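Local coordinates for protein acyl-CoA thioesterase II TesB2 (Mycobacterium marinum, PDB 3U0A) that probably hydrolyses fatty acyl-CoA thioesters to free fatty acid and CoA, as a double-hotdog thioesterase of the C/M/P thioester hydrolase family, at residues A[6-14]-A[185-195]; A[41-50]-A[103-111]. All blocks are in the same frame, centred on the assembly; numbering follows the deposited sequence.

Interaction 1 of 2, residues A[6-14]-A[185-195]; sequences AIEEILDLE and DPVLHICALAY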
ATOM      1  N   ALA A   6      14.855  14.611  18.669  1.00 58.09           N
ATOM      2  CA  ALA A   6      14.263  13.322  19.085  1.00 56.51           C
ATOM      3  C   ALA A   6      14.302  12.275  17.944  1.00 54.57           C
ATOM      4  O   ALA A   6      14.622  11.095  18.184  1.00 53.24           O
ATOM      5  CB  ALA A   6      12.841  13.516  19.604  1.00 57.09           C
ATOM      6  N   ILE A   7      14.014  12.689  16.708  1.00 54.54           N
ATOM      7  CA  ILE A   7      13.909  11.735  15.560  1.00 52.95           C
ATOM      8  C   ILE A   7      15.077  10.730  15.425  1.00 51.88           C
ATOM      9  O   ILE A   7      14.894   9.608  14.976  1.00 50.51           O
ATOM     10  CB  ILE A   7      13.710  12.509  14.230  1.00 53.49           C
ATOM     11  CG1 ILE A   7      13.102  11.624  13.132  1.00 52.17           C
ATOM     12  CG2 ILE A   7      15.021  13.097  13.754  1.00 54.24           C
ATOM     13  CD1 ILE A   7      11.746  11.051  13.489  1.00 51.56           C
ATOM     14  N   GLU A   8      16.270  11.138  15.840  1.00 52.68           N
ATOM     15  CA  GLU A   8      17.486  10.310  15.776  1.00 52.05           C
ATOM     16  C   GLU A   8      17.473   9.166  16.762  1.00 51.10           C
ATOM     17  O   GLU A   8      18.198   8.167  16.597  1.00 50.28           O
ATOM     18  CB  GLU A   8      18.717  11.189  16.037  1.00 53.50           C
ATOM     19  CG  GLU A   8      19.002  12.160  14.901  1.00 54.43           C
ATOM     20  CD  GLU A   8      19.097  13.610  15.345  1.00 56.31           C
ATOM     21  OE1 GLU A   8      18.048  14.177  15.806  1.00 56.82           O
ATOM     22  OE2 GLU A   8      20.226  14.169  15.198  1.00 57.41           O
ATOM     23  N   GLU A   9      16.661   9.304  17.797  1.00 51.37           N
ATOM     24  CA  GLU A   9      16.494   8.229  18.768  1.00 50.56           C
ATOM     25  C   GLU A   9      15.754   7.040  18.178  1.00 48.98           C
ATOM     26  O   GLU A   9      15.860   5.929  18.714  1.00 48.13           O
ATOM     27  CB  GLU A   9      15.789   8.718  20.037  1.00 51.52           C
ATOM     28  N   ILE A  10      15.037   7.227  17.063  1.00 48.66           N
ATOM     29  CA  ILE A  10      14.399   6.085  16.409  1.00 47.31           C
ATOM     30  C   ILE A  10      15.459   5.090  15.973  1.00 46.55           C
ATOM     31  O   ILE A  10      15.230   3.914  15.957  1.00 45.55           O
ATOM     32  CB  ILE A  10      13.525   6.500  15.210  1.00 47.31           C
ATOM     33  CG1 ILE A  10      12.310   7.238  15.698  1.00 48.03           C
ATOM     34  CG2 ILE A  10      13.021   5.287  14.447  1.00 46.07           C
ATOM     35  CD1 ILE A  10      11.105   6.967  14.873  1.00 47.58           C
ATOM     36  N   LEU A  11      16.637   5.592  15.644  1.00 47.22           N
ATOM     37  CA  LEU A  11      17.714   4.753  15.147  1.00 46.84           C
ATOM     38  C   LEU A  11      18.464   4.031  16.270  1.00 46.73           C
ATOM     39  O   LEU A  11      19.171   3.080  16.007  1.00 46.32           O
ATOM     40  CB  LEU A  11      18.676   5.589  14.292  1.00 47.81           C
ATOM     41  CG  LEU A  11      18.365   5.582  12.782  1.00 47.65           C
ATOM     42  CD1 LEU A  11      16.939   6.015  12.429  1.00 47.43           C
ATOM     43  CD2 LEU A  11      19.389   6.471  12.110  1.00 48.84           C
ATOM     44  N   ASP A  12      18.252   4.452  17.511  1.00 47.21           N
ATOM     45  CA  ASP A  12      18.950   3.897  18.671  1.00 47.35           C
ATOM     46  C   ASP A  12      18.281   2.595  19.107  1.00 46.21           C
ATOM     47  O   ASP A  12      17.247   2.620  19.752  1.00 46.07           O
ATOM     48  CB  ASP A  12      18.977   4.965  19.810  1.00 48.61           C
ATOM     49  CG  ASP A  12      19.754   4.506  21.101  1.00 49.05           C
ATOM     50  OD1 ASP A  12      20.736   3.692  21.003  1.00 48.79           O
ATOM     51  OD2 ASP A  12      19.395   4.999  22.230  1.00 49.87           O
ATOM     52  N   LEU A  13      18.857   1.461  18.717  1.00 45.55           N
ATOM     53  CA  LEU A  13      18.364   0.139  19.102  1.00 44.60           C
ATOM     54  C   LEU A  13      19.454  -0.668  19.787  1.00 44.79           C
ATOM     55  O   LEU A  13      20.572  -0.708  19.293  1.00 45.23           O
ATOM     56  CB  LEU A  13      17.957  -0.666  17.867  1.00 43.73           C
ATOM     57  CG  LEU A  13      16.653  -0.409  17.115  1.00 43.27           C
ATOM     58  CD1 LEU A  13      16.628  -1.458  16.000  1.00 42.62           C
ATOM     59  CD2 LEU A  13      15.412  -0.483  17.992  1.00 42.99           C
ATOM     60  N   GLU A  14      19.125  -1.339  20.886  1.00 44.56           N
ATOM     61  CA  GLU A  14      20.016  -2.312  21.491  1.00 44.67           C
ATOM     62  C   GLU A  14      19.875  -3.647  20.767  1.00 43.78           C
ATOM     63  O   GLU A  14      18.778  -4.120  20.557  1.00 42.99           O
ATOM     64  CB  GLU A  14      19.640  -2.515  22.972  1.00 44.91           C
ATOM     65  CG  GLU A  14      20.604  -3.413  23.759  1.00 45.26           C
ATOM     66  CD  GLU A  14      20.082  -3.846  25.141  1.00 45.41           C
ATOM     67  OE1 GLU A  14      18.908  -3.535  25.495  1.00 45.23           O
ATOM     68  OE2 GLU A  14      20.848  -4.517  25.875  1.00 45.85           O
ATOM     69  N   ASP A 185      22.650  10.345   7.023  1.00 43.94           N
ATOM     70  CA  ASP A 185      22.345   8.922   7.004  1.00 43.99           C
ATOM     71  C   ASP A 185      20.970   8.728   6.344  1.00 43.41           C
ATOM     72  O   ASP A 185      19.947   9.058   6.927  1.00 42.94           O
ATOM     73  CB  ASP A 185      22.371   8.377   8.437  1.00 44.14           C
ATOM     74  CG  ASP A 185      21.928   6.956   8.526  1.00 44.24           C
ATOM     75  OD1 ASP A 185      21.788   6.265   7.505  1.00 44.29           O
ATOM     76  OD2 ASP A 185      21.699   6.516   9.651  1.00 44.37           O
ATOM     77  N   PRO A 186      20.945   8.186   5.120  1.00 43.55           N
ATOM     78  CA  PRO A 186      19.684   8.170   4.419  1.00 43.06           C
ATOM     79  C   PRO A 186      18.585   7.449   5.168  1.00 42.67           C
ATOM     80  O   PRO A 186      17.414   7.781   4.988  1.00 42.16           O
ATOM     81  CB  PRO A 186      20.018   7.455   3.115  1.00 43.53           C
ATOM     82  CG  PRO A 186      21.435   7.730   2.879  1.00 44.19           C
ATOM     83  CD  PRO A 186      22.054   7.748   4.252  1.00 44.25           C
ATOM     84  N   VAL A 187      18.950   6.462   5.968  1.00 42.99           N
ATOM     85  CA  VAL A 187      17.981   5.707   6.750  1.00 42.78           C
ATOM     86  C   VAL A 187      17.252   6.619   7.733  1.00 42.37           C
ATOM     87  O   VAL A 187      16.080   6.475   7.949  1.00 42.02           O
ATOM     88  CB  VAL A 187      18.680   4.549   7.518  1.00 43.42           C
ATOM     89  CG1 VAL A 187      17.747   3.889   8.509  1.00 43.34           C
ATOM     90  CG2 VAL A 187      19.211   3.509   6.543  1.00 43.95           C
ATOM     91  N   LEU A 188      17.985   7.549   8.319  1.00 42.51           N
ATOM     92  CA  LEU A 188      17.424   8.524   9.238  1.00 42.32           C
ATOM     93  C   LEU A 188      16.420   9.430   8.530  1.00 41.80           C
ATOM     94  O   LEU A 188      15.441   9.874   9.124  1.00 41.60           O
ATOM     95  CB  LEU A 188      18.540   9.386   9.878  1.00 42.71           C
ATOM     96  CG  LEU A 188      18.074  10.558  10.762  1.00 42.68           C
ATOM     97  CD1 LEU A 188      17.366  10.082  12.010  1.00 42.84           C
ATOM     98  CD2 LEU A 188      19.229  11.455  11.143  1.00 43.11           C
ATOM     99  N   HIS A 189      16.699   9.735   7.274  1.00 41.73           N
ATOM    100  CA  HIS A 189      15.824  10.593   6.516  1.00 41.38           C
ATOM    101  C   HIS A 189      14.556   9.864   6.183  1.00 41.02           C
ATOM    102  O   HIS A 189      13.489  10.400   6.376  1.00 40.74           O
ATOM    103  CB  HIS A 189      16.543  11.175   5.284  1.00 41.57           C
ATOM    104  CG  HIS A 189      17.607  12.192   5.650  1.00 41.92           C
ATOM    105  ND1 HIS A 189      17.426  13.499   5.499  1.00 41.93           N
ATOM    106  CD2 HIS A 189      18.857  12.033   6.238  1.00 42.34           C
ATOM    107  CE1 HIS A 189      18.498  14.144   5.960  1.00 42.33           C
ATOM    108  NE2 HIS A 189      19.373  13.239   6.400  1.00 42.56           N
ATOM    109  N   ILE A 190      14.682   8.620   5.724  1.00 41.13           N
ATOM    110  CA  ILE A 190      13.527   7.769   5.420  1.00 40.89           C
ATOM    111  C   ILE A 190      12.605   7.659   6.660  1.00 40.72           C
ATOM    112  O   ILE A 190      11.412   7.912   6.560  1.00 40.41           O
ATOM    113  CB  ILE A 190      13.985   6.395   4.842  1.00 41.24           C
ATOM    114  CG1 ILE A 190      14.607   6.573   3.448  1.00 41.49           C
ATOM    115  CG2 ILE A 190      12.822   5.448   4.657  1.00 41.08           C
ATOM    116  CD1 ILE A 190      15.610   5.486   3.093  1.00 42.13           C
ATOM    117  N   CYS A 191      13.192   7.354   7.821  1.00 41.03           N
ATOM    118  CA  CYS A 191      12.461   7.297   9.085  1.00 41.09           C
ATOM    119  C   CYS A 191      11.807   8.630   9.449  1.00 40.92           C
ATOM    120  O   CYS A 191      10.678   8.666   9.907  1.00 40.84           O
ATOM    121  CB  CYS A 191      13.374   6.834  10.221  1.00 41.63           C
ATOM    122  SG  CYS A 191      13.806   5.071  10.163  1.00 42.05           S
ATOM    123  N   ALA A 192      12.516   9.720   9.229  1.00 40.96           N
ATOM    124  CA  ALA A 192      11.980  11.044   9.479  1.00 40.93           C
ATOM    125  C   ALA A 192      10.701  11.238   8.658  1.00 40.55           C
ATOM    126  O   ALA A 192       9.674  11.617   9.203  1.00 40.57           O
ATOM    127  CB  ALA A 192      13.026  12.124   9.163  1.00 41.10           C
ATOM    128  N   LEU A 193      10.770  10.941   7.359  1.00 40.31           N
ATOM    129  CA  LEU A 193       9.631  11.112   6.461  1.00 40.02           C
ATOM    130  C   LEU A 193       8.485  10.145   6.817  1.00 39.87           C
ATOM    131  O   LEU A 193       7.299  10.536   6.782  1.00 39.75           O
ATOM    132  CB  LEU A 193      10.059  10.931   4.991  1.00 39.97           C
ATOM    133  CG  LEU A 193       8.967  10.971   3.907  1.00 39.78           C
ATOM    134  CD1 LEU A 193       9.551  11.402   2.587  1.00 39.97           C
ATOM    135  CD2 LEU A 193       8.295   9.625   3.731  1.00 39.64           C
ATOM    136  N   ALA A 194       8.843   8.902   7.138  1.00 39.96           N
ATOM    137  CA  ALA A 194       7.852   7.883   7.451  1.00 39.92           C
ATOM    138  C   ALA A 194       7.155   8.241   8.776  1.00 40.12           C
ATOM    139  O   ALA A 194       5.937   8.061   8.928  1.00 40.07           O
ATOM    140  CB  ALA A 194       8.498   6.496   7.515  1.00 40.15           C
ATOM    141  N   TYR A 195       7.939   8.792   9.701  1.00 40.43           N
ATOM    142  CA  TYR A 195       7.418   9.263  10.973  1.00 40.82           C
ATOM    143  C   TYR A 195       6.412  10.404  10.810  1.00 40.75           C
ATOM    144  O   TYR A 195       5.278  10.357  11.344  1.00 40.95           O
ATOM    145  CB  TYR A 195       8.581   9.719  11.879  1.00 41.25           C
ATOM    146  CG  TYR A 195       8.152  10.216  13.240  1.00 41.85           C
ATOM    147  CD1 TYR A 195       7.742   9.334  14.198  1.00 42.29           C
ATOM    148  CD2 TYR A 195       8.124  11.576  13.550  1.00 42.11           C
ATOM    149  CE1 TYR A 195       7.343   9.759  15.443  1.00 43.00           C
ATOM    150  CE2 TYR A 195       7.730  12.014  14.804  1.00 42.82           C
ATOM    151  CZ  TYR A 195       7.334  11.095  15.743  1.00 43.28           C
ATOM    152  OH  TYR A 195       6.916  11.469  16.993  1.00 44.15           O
TER
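Ile-7 of the N-terminal turn lies along helix 186-200, the helix of the second hotdog domain, from Leu-188 to the ring of Tyr-195. Its CB points at the helix, and the two branches part there. CG2 heads for Leu-188, 4.2 Å from CD1 of Leu-188. CG1 lies anti to the backbone N (chi1 -159°) and rests against Ala-192, 4.0 Å from CB of Ala-192. At the tip, CD1 meets the root of the tyrosine, 3.7 Å from both CG and CD2 of Tyr-195, the two side chains running past each other in opposite directions. Ile-10 CD1 approaches the same ring obliquely near CD1 of Tyr-195. Two turns back along the helix, the isobutyl end of Leu-188 is met by the CA and CG of Glu-8, while Leu-11 crosses Leu-188 at about a right angle. The methyls of Leu-11 go to different partners: CD1 lies 4.0 Å from SG of Cys-191, and CD2 packs on CB of Leu-188 and lies 3.4 Å from OD2 of Asp-185. That aspartate is the N-cap of the helix; its OD1 accepts from Val-187 N at 3.2 Å, from above the carboxylate plane. No hydrogen bond joins the segments; apolar packing carries the contact. Cys-191 and Tyr-195 also touch Val-47 and Thr-36 of helix 34-51, while Ile-190 and Ala-194 pack on strand 217-227 at Phe-227 and Met-225.

Interaction 2 of 2, residues A[41-50]-A[103-111]; sequences VAGQSLVSAV and IFSMGASFQ. With NA (sodium ion), chain G.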
ATOM      1  N   VAL A  41       7.271   3.123  16.978  1.00 41.49           N
ATOM      2  CA  VAL A  41       7.333   1.683  16.909  1.00 41.09           C
ATOM      3  C   VAL A  41       7.519   1.216  15.476  1.00 40.58           C
ATOM      4  O   VAL A  41       8.298   0.324  15.223  1.00 40.34           O
ATOM      5  CB  VAL A  41       6.067   1.033  17.547  1.00 41.22           C
ATOM      6  CG1 VAL A  41       6.018  -0.468  17.296  1.00 40.85           C
ATOM      7  CG2 VAL A  41       6.042   1.306  19.041  1.00 41.78           C
ATOM      8  N   ALA A  42       6.814   1.839  14.538  1.00 40.50           N
ATOM      9  CA  ALA A  42       6.896   1.443  13.135  1.00 40.07           C
ATOM     10  C   ALA A  42       8.276   1.730  12.601  1.00 40.03           C
ATOM     11  O   ALA A  42       8.854   0.928  11.875  1.00 39.76           O
ATOM     12  CB  ALA A  42       5.867   2.180  12.312  1.00 40.08           C
ATOM     13  N   GLY A  43       8.794   2.899  12.977  1.00 40.40           N
ATOM     14  CA  GLY A  43      10.086   3.354  12.530  1.00 40.53           C
ATOM     15  C   GLY A  43      11.151   2.449  13.064  1.00 40.55           C
ATOM     16  O   GLY A  43      12.058   2.066  12.336  1.00 40.49           O
ATOM     17  N   GLN A  44      11.035   2.084  14.338  1.00 40.71           N
ATOM     18  CA  GLN A  44      12.023   1.223  14.951  1.00 40.80           C
ATOM     19  C   GLN A  44      11.921  -0.178  14.366  1.00 40.39           C
ATOM     20  O   GLN A  44      12.948  -0.805  14.128  1.00 40.43           O
ATOM     21  CB  GLN A  44      11.923   1.229  16.477  1.00 41.13           C
ATOM     22  CG  GLN A  44      12.488   2.518  17.112  1.00 41.70           C
ATOM     23  CD  GLN A  44      12.967   2.352  18.575  1.00 42.14           C
ATOM     24  OE1 GLN A  44      12.183   2.045  19.494  1.00 42.19           O
ATOM     25  NE2 GLN A  44      14.250   2.570  18.786  1.00 42.52           N
ATOM     26  N   SER A  45      10.719  -0.649  14.077  1.00 40.08           N
ATOM     27  CA  SER A  45      10.556  -1.910  13.379  1.00 39.76           C
ATOM     28  C   SER A  45      11.328  -1.916  12.055  1.00 39.67           C
ATOM     29  O   SER A  45      11.953  -2.902  11.723  1.00 39.64           O
ATOM     30  CB  SER A  45       9.080  -2.207  13.119  1.00 39.56           C
ATOM     31  OG  SER A  45       8.335  -2.174  14.296  1.00 39.76           O
ATOM     32  N   LEU A  46      11.286  -0.816  11.307  1.00 39.69           N
ATOM     33  CA  LEU A  46      12.051  -0.735  10.046  1.00 39.69           C
ATOM     34  C   LEU A  46      13.561  -0.716  10.284  1.00 40.08           C
ATOM     35  O   LEU A  46      14.317  -1.401   9.585  1.00 40.15           O
ATOM     36  CB  LEU A  46      11.662   0.488   9.211  1.00 39.69           C
ATOM     37  CG  LEU A  46      12.484   0.736   7.948  1.00 39.80           C
ATOM     38  CD1 LEU A  46      12.320  -0.342   6.914  1.00 39.56           C
ATOM     39  CD2 LEU A  46      12.155   2.071   7.327  1.00 39.90           C
ATOM     40  N   VAL A  47      13.980   0.061  11.287  1.00 40.41           N
ATOM     41  CA  VAL A  47      15.389   0.181  11.590  1.00 40.89           C
ATOM     42  C   VAL A  47      15.945  -1.189  11.926  1.00 40.91           C
ATOM     43  O   VAL A  47      17.049  -1.517  11.528  1.00 41.24           O
ATOM     44  CB  VAL A  47      15.638   1.173  12.725  1.00 41.30           C
ATOM     45  CG1 VAL A  47      17.101   1.134  13.191  1.00 41.89           C
ATOM     46  CG2 VAL A  47      15.244   2.551  12.275  1.00 41.42           C
ATOM     47  N   SER A  48      15.155  -1.991  12.630  1.00 40.62           N
ATOM     48  CA  SER A  48      15.512  -3.386  12.922  1.00 40.63           C
ATOM     49  C   SER A  48      15.706  -4.242  11.679  1.00 40.53           C
ATOM     50  O   SER A  48      16.574  -5.125  11.628  1.00 40.80           O
ATOM     51  CB  SER A  48      14.405  -4.025  13.744  1.00 40.36           C
ATOM     52  OG  SER A  48      14.622  -3.781  15.112  1.00 40.62           O
ATOM     53  N   ALA A  49      14.831  -4.027  10.707  1.00 40.19           N
ATOM     54  CA  ALA A  49      14.929  -4.702   9.449  1.00 40.14           C
ATOM     55  C   ALA A  49      16.268  -4.309   8.786  1.00 40.61           C
ATOM     56  O   ALA A  49      16.986  -5.172   8.320  1.00 40.88           O
ATOM     57  CB  ALA A  49      13.726  -4.343   8.576  1.00 39.75           C
ATOM     58  N   VAL A  50      16.582  -3.010   8.804  1.00 40.78           N
ATOM     59  CA  VAL A  50      17.702  -2.436   8.103  1.00 41.28           C
ATOM     60  C   VAL A  50      19.067  -2.971   8.637  1.00 41.90           C
ATOM     61  O   VAL A  50      20.056  -3.124   7.890  1.00 42.42           O
ATOM     62  CB  VAL A  50      17.624  -0.901   8.180  1.00 41.39           C
ATOM     63  CG1 VAL A  50      18.901  -0.238   7.683  1.00 42.08           C
ATOM     64  CG2 VAL A  50      16.443  -0.409   7.387  1.00 40.93           C
ATOM     65  N   ILE A 103       2.317  -6.131  18.598  1.00 41.36           N
ATOM     66  CA  ILE A 103       1.642  -4.827  18.577  1.00 41.60           C
ATOM     67  C   ILE A 103       1.657  -4.186  17.186  1.00 41.20           C
ATOM     68  O   ILE A 103       0.790  -3.415  16.848  1.00 41.41           O
ATOM     69  CB  ILE A 103       2.233  -3.856  19.638  1.00 41.85           C
ATOM     70  CG1 ILE A 103       3.637  -3.347  19.258  1.00 41.43           C
ATOM     71  CG2 ILE A 103       2.275  -4.505  21.026  1.00 42.27           C
ATOM     72  CD1 ILE A 103       4.175  -2.341  20.273  1.00 41.78           C
ATOM     73  N   PHE A 104       2.654  -4.549  16.389  1.00 40.69           N
ATOM     74  CA  PHE A 104       2.850  -4.037  15.056  1.00 40.32           C
ATOM     75  C   PHE A 104       3.531  -5.096  14.228  1.00 39.95           C
ATOM     76  O   PHE A 104       4.444  -5.722  14.678  1.00 39.89           O
ATOM     77  CB  PHE A 104       3.708  -2.746  15.098  1.00 40.26           C
ATOM     78  CG  PHE A 104       3.942  -2.128  13.744  1.00 39.95           C
ATOM     79  CD1 PHE A 104       2.930  -1.435  13.093  1.00 40.04           C
ATOM     80  CD2 PHE A 104       5.150  -2.288  13.090  1.00 39.63           C
ATOM     81  CE1 PHE A 104       3.138  -0.898  11.832  1.00 39.78           C
ATOM     82  CE2 PHE A 104       5.362  -1.744  11.848  1.00 39.41           C
ATOM     83  CZ  PHE A 104       4.360  -1.050  11.216  1.00 39.46           C
ATOM     84  N   SER A 105       3.091  -5.283  13.006  1.00 39.78           N
ATOM     85  CA  SER A 105       3.679  -6.281  12.103  1.00 39.52           C
ATOM     86  C   SER A 105       3.895  -5.673  10.723  1.00 39.25           C
ATOM     87  O   SER A 105       3.071  -4.945  10.210  1.00 39.28           O
ATOM     88  CB  SER A 105       2.801  -7.532  11.985  1.00 39.73           C
ATOM     89  OG  SER A 105       3.493  -8.580  11.316  1.00 39.59           O
ATOM     90  N   MET A 106       4.996  -6.034  10.104  1.00 39.05           N
ATOM     91  CA  MET A 106       5.562  -5.234   9.071  1.00 38.87           C
ATOM     92  C   MET A 106       6.387  -6.052   8.077  1.00 38.78           C
ATOM     93  O   MET A 106       6.989  -7.036   8.409  1.00 38.87           O
ATOM     94  CB  MET A 106       6.462  -4.257   9.762  1.00 38.90           C
ATOM     95  CG  MET A 106       7.071  -3.272   8.863  1.00 38.82           C
ATOM     96  SD  MET A 106       8.590  -2.686   9.597  1.00 38.99           S
ATOM     97  CE  MET A 106       9.543  -2.597   8.069  1.00 38.94           C
ATOM     98  N   GLY A 107       6.422  -5.589   6.845  1.00 38.68           N
ATOM     99  CA  GLY A 107       7.372  -6.094   5.865  1.00 38.69           C
ATOM    100  C   GLY A 107       8.012  -4.963   5.070  1.00 38.65           C
ATOM    101  O   GLY A 107       7.390  -3.913   4.876  1.00 38.57           O
ATOM    102  N   ALA A 108       9.244  -5.203   4.613  1.00 38.79           N
ATOM    103  CA  ALA A 108      10.009  -4.239   3.839  1.00 38.88           C
ATOM    104  C   ALA A 108      10.890  -4.938   2.805  1.00 39.13           C
ATOM    105  O   ALA A 108      11.359  -6.044   3.047  1.00 39.30           O
ATOM    106  CB  ALA A 108      10.846  -3.350   4.759  1.00 39.01           C
ATOM    107  N   SER A 109      11.115  -4.254   1.665  1.00 39.21           N
ATOM    108  CA  SER A 109      11.920  -4.772   0.550  1.00 39.55           C
ATOM    109  C   SER A 109      13.137  -3.884   0.307  1.00 39.90           C
ATOM    110  O   SER A 109      13.048  -2.667   0.370  1.00 39.83           O
ATOM    111  CB  SER A 109      11.072  -4.873  -0.730  1.00 39.48           C
ATOM    112  OG  SER A 109      11.683  -5.685  -1.739  1.00 39.86           O
ATOM    113  N   PHE A 110      14.261  -4.522   0.027  1.00 40.37           N
ATOM    114  CA  PHE A 110      15.536  -3.855  -0.199  1.00 40.88           C
ATOM    115  C   PHE A 110      16.158  -4.285  -1.569  1.00 41.40           C
ATOM    116  O   PHE A 110      16.148  -5.466  -1.935  1.00 41.57           O
ATOM    117  CB  PHE A 110      16.492  -4.184   0.963  1.00 41.16           C
ATOM    118  CG  PHE A 110      15.927  -3.876   2.336  1.00 40.74           C
ATOM    119  CD1 PHE A 110      14.894  -4.620   2.857  1.00 40.30           C
ATOM    120  CD2 PHE A 110      16.448  -2.847   3.102  1.00 40.90           C
ATOM    121  CE1 PHE A 110      14.369  -4.345   4.099  1.00 40.01           C
ATOM    122  CE2 PHE A 110      15.922  -2.554   4.362  1.00 40.60           C
ATOM    123  CZ  PHE A 110      14.873  -3.306   4.859  1.00 40.15           C
ATOM    124  N   GLN A 111      16.683  -3.318  -2.320  1.00 41.74           N
ATOM    125  CA  GLN A 111      17.207  -3.577  -3.653  1.00 42.30           C
ATOM    126  C   GLN A 111      18.539  -2.928  -3.847  1.00 43.06           C
ATOM    127  O   GLN A 111      18.809  -1.865  -3.310  1.00 43.07           O
ATOM    128  CB  GLN A 111      16.240  -3.045  -4.712  1.00 42.00           C
ATOM    129  CG  GLN A 111      16.643  -3.297  -6.174  1.00 42.58           C
ATOM    130  CD  GLN A 111      15.859  -2.449  -7.171  1.00 42.38           C
ATOM    131  OE1 GLN A 111      15.345  -1.409  -6.824  1.00 41.99           O
ATOM    132  NE2 GLN A 111      15.764  -2.906  -8.410  1.00 42.70           N
TER
HETATM  133 NA    NA G 286      21.190  -2.101   5.580  1.00 12.24          NA
HETATM  134  O   HOH W   1      19.812  -0.920   3.992  1.00  4.59           O
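Phe-104 and Met-106 both carry CG anti to the backbone N (chi1 -179° and -176°), which sends ring and thioether from strand 103-111 toward helix 41-50. This is the hotdog fold of the N-terminal domain: a long helix, the sausage, lying on a curved antiparallel sheet, the bun. The segment axes approach to 9.1 Å and cross at -45°. Ala-42 sits over one face of the Phe-104 ring in a CH-pi contact, CB 4.2 Å from the centroid. Val-41 CG1 touches both CB of Phe-104 and CD1 of Ile-103. Ser-45 approaches the phenylalanine obliquely, OG 3.4 Å from CD2 of Phe-104; this buried hydroxyl is satisfied within its own helix by donating to Val-41 O at 2.7 Å. That carbonyl also accepts from Ser-45 N, and the two donors arrive from opposite faces of its plane. Met-106 bends at its last torsion and runs along the helix from Ser-45 to Leu-46: SD is 3.6 Å from CB of Ser-45, and CE reaches CA and CD1 of Leu-46. The same leucine methyl, CD1, continues to CB of Ala-108. Further along, Phe-110 closes the interface, its CZ against CB of Ala-49. The other face of the strand looks to the second subunit, where Arg-93 packs on Ser-105 and Tyr-65 on Ser-109. Val-50 CG2 meets the edge of the Phe-110 ring in plane, 3.7 Å from CE2 of Phe-110, while Val-50 O binds a sodium ion that Val-53 O also holds.

From the N terminus, residues 6-14 come first, and helix 186-200, some 170 residues later, closes the long loop of interaction 1. Inside that loop the chain forms helix 34-51, then strands 58-66, 76-85 and 89-98, before strand 101-111 closes interaction 2, which is therefore nested within interaction 1. The inner contact seats the first hotdog helix on its own sheet; the outer one packs the start of the chain against the helix of the second hotdog domain. Their centres lie about 12 Å apart. Gln-44 bridges them, its NE2 probably hydrogen-bonded to Ile-10 O, and Leu-13 packs on both Gln-44 and Ser-48, so the N-terminal segment touches both helices.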